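Local structure of 4'-phospho-dehydrooxetanocin synthase (Bacillus megaterium, 5UL3) at residues A[115-120]-A[152-157]. The protein catalyses the oxidative ring contraction of dAMP to an oxetane aldehyde in oxetanocin A biosynthesis, using cobalamin, a [4Fe-4S] cluster and S-adenosylmethionine. Numbering follows the deposited sequence.
Sequences LELPTV and LAKVEL
Parallel pairing of the first two strands of the cobalamin-binding Rossmann domain begins here, where Thr119 and Val120 come alongside Lys154 and Val155 in a beta-alpha-beta unit. Three backbone hydrogen bonds join 115-120 to 152-157. Lys154 N gives its hydrogen to Pro118 O at 2.9 Å, the most bent of the three (144° at the hydrogen); Lys154 O then accepts from Val120 N at 2.8 Å, and Val120 O from Glu156 N at 2.8 Å, both much straighter. Lys154 thus uses both its N-H and its carbonyl on the one neighbour, as parallel strands do. Two CA-H...O contacts fill in between, Thr119 CA to Lys154 O and Val155 CA to Val120 O. Ahead of the strand, Leu117 lies over the incoming backbone: CD2 is 4.0 Å from Leu152 O and CD1 4.0 Å from Ala153 C. Leu117 CG is anti to its own carbonyl carbon (chi1 -61°), and with chi2 near 180° CD1 falls by Ala153 and CD2 by Leu152. Pro118 sets CD, with CG behind it, against the same carbonyl oxygen, CD 3.4 Å from Leu152 O. On the sheet face of Val120 and Val155, Val120 CG2 meets Ala153 CB at 3.7 Å; on the face of Thr119 and Lys154, the two side chains cross obliquely. Glu156 OE2 is hydrogen-bonded to Asn172 ND2. Strand 154-159 ends the sheet, while strand 119-124 has strand 180-184 as its other neighbour. Helix 138-149 packs on Val155, Ile249 of helix 242-252 touches Pro118 and Ala153, and Leu51 of strand 49-53 meets Leu117 and Lys154.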
loop_
_atom_site.group_PDB
_atom_site.type_symbol
_atom_site.label_atom_id
_atom_site.label_comp_id
_atom_site.label_asym_id
_atom_site.label_seq_id
_atom_site.Cartn_x
_atom_site.Cartn_y
_atom_site.Cartn_z
ATOM N N LEU A 115 12.213 -8.750 33.022
ATOM C CA LEU A 115 11.732 -7.383 32.866
ATOM C C LEU A 115 12.786 -6.438 32.313
ATOM O O LEU A 115 12.470 -5.273 32.056
ATOM C CB LEU A 115 11.225 -6.834 34.200
ATOM C CG LEU A 115 9.971 -7.536 34.705
ATOM C CD1 LEU A 115 9.599 -6.992 36.084
ATOM C CD2 LEU A 115 8.847 -7.309 33.696
ATOM N N GLU A 116 14.023 -6.908 32.139
ATOM C CA GLU A 116 15.079 -6.119 31.514
ATOM C C GLU A 116 14.974 -6.288 29.999
ATOM O O GLU A 116 15.741 -7.006 29.359
ATOM C CB GLU A 116 16.444 -6.540 32.049
ATOM C CG GLU A 116 16.604 -6.251 33.543
ATOM C CD GLU A 116 18.049 -6.309 34.021
ATOM O OE1 GLU A 116 18.401 -5.540 34.945
ATOM O OE2 GLU A 116 18.831 -7.116 33.476
ATOM N N LEU A 117 13.965 -5.622 29.437
ATOM C CA LEU A 117 13.680 -5.763 28.013
ATOM C C LEU A 117 14.758 -5.072 27.178
ATOM O O LEU A 117 15.198 -3.962 27.512
ATOM C CB LEU A 117 12.305 -5.171 27.683
ATOM C CG LEU A 117 11.090 -5.788 28.379
ATOM C CD1 LEU A 117 9.813 -5.175 27.813
ATOM C CD2 LEU A 117 11.082 -7.286 28.180
ATOM N N PRO A 118 15.189 -5.682 26.075
ATOM C CA PRO A 118 16.056 -4.969 25.136
ATOM C C PRO A 118 15.275 -3.864 24.449
ATOM O O PRO A 118 14.043 -3.816 24.491
ATOM C CB PRO A 118 16.488 -6.047 24.139
ATOM C CG PRO A 118 15.373 -7.031 24.166
ATOM C CD PRO A 118 14.803 -7.017 25.576
ATOM N N THR A 119 16.014 -2.950 23.845
ATOM C CA THR A 119 15.428 -1.845 23.104
ATOM C C THR A 119 15.626 -2.090 21.615
ATOM O O THR A 119 16.723 -2.453 21.179
ATOM C CB THR A 119 16.046 -0.509 23.516
ATOM O OG1 THR A 119 15.625 -0.207 24.850
ATOM C CG2 THR A 119 15.581 0.613 22.578
ATOM N N VAL A 120 14.553 -1.898 20.850
ATOM C CA VAL A 120 14.555 -2.041 19.401
ATOM C C VAL A 120 14.096 -0.719 18.816
ATOM O O VAL A 120 13.019 -0.233 19.169
ATOM C CB VAL A 120 13.611 -3.175 18.956
ATOM C CG1 VAL A 120 13.557 -3.265 17.444
ATOM C CG2 VAL A 120 14.037 -4.515 19.584
ATOM N N LEU A 152 8.243 -8.384 24.425
ATOM C CA LEU A 152 9.586 -8.840 24.100
ATOM C C LEU A 152 10.623 -7.723 24.110
ATOM O O LEU A 152 11.811 -8.008 24.294
ATOM C CB LEU A 152 9.592 -9.525 22.723
ATOM C CG LEU A 152 8.817 -10.849 22.635
ATOM C CD1 LEU A 152 8.722 -11.298 21.183
ATOM C CD2 LEU A 152 9.452 -11.943 23.489
ATOM N N ALA A 153 10.213 -6.471 23.926
ATOM C CA ALA A 153 11.171 -5.381 23.788
ATOM C C ALA A 153 10.451 -4.068 24.019
ATOM O O ALA A 153 9.238 -3.963 23.841
ATOM C CB ALA A 153 11.831 -5.355 22.401
ATOM N N LYS A 154 11.224 -3.072 24.437
ATOM C CA LYS A 154 10.822 -1.683 24.290
ATOM C C LYS A 154 11.122 -1.265 22.856
ATOM O O LYS A 154 12.235 -1.465 22.374
ATOM C CB LYS A 154 11.579 -0.810 25.284
ATOM C CG LYS A 154 11.219 -1.160 26.742
ATOM C CD LYS A 154 11.629 -0.038 27.687
ATOM C CE LYS A 154 12.272 -0.590 28.950
ATOM N NZ LYS A 154 12.903 0.487 29.774
ATOM N N VAL A 155 10.126 -0.727 22.163
ATOM C CA VAL A 155 10.262 -0.403 20.750
ATOM C C VAL A 155 10.162 1.106 20.597
ATOM O O VAL A 155 9.253 1.730 21.151
ATOM C CB VAL A 155 9.198 -1.110 19.885
ATOM C CG1 VAL A 155 9.427 -0.819 18.387
ATOM C CG2 VAL A 155 9.209 -2.622 20.138
ATOM N N GLU A 156 11.091 1.679 19.844
ATOM C CA GLU A 156 11.049 3.088 19.464
ATOM C C GLU A 156 10.827 3.162 17.961
ATOM O O GLU A 156 11.479 2.439 17.206
ATOM C CB GLU A 156 12.343 3.803 19.858
ATOM C CG GLU A 156 12.587 5.126 19.121
ATOM C CD GLU A 156 12.599 6.335 20.047
ATOM O OE1 GLU A 156 12.476 6.139 21.276
ATOM O OE2 GLU A 156 12.731 7.479 19.542
ATOM N N LEU A 157 9.902 4.027 17.538
ATOM C CA LEU A 157 9.544 4.191 16.133
ATOM C C LEU A 157 10.034 5.545 15.644
ATOM O O LEU A 157 9.798 6.567 16.301
ATOM C CB LEU A 157 8.030 4.098 15.937
ATOM C CG LEU A 157 7.434 2.695 16.160
ATOM C CD1 LEU A 157 5.916 2.769 16.200
ATOM C CD2 LEU A 157 7.913 1.804 15.017
#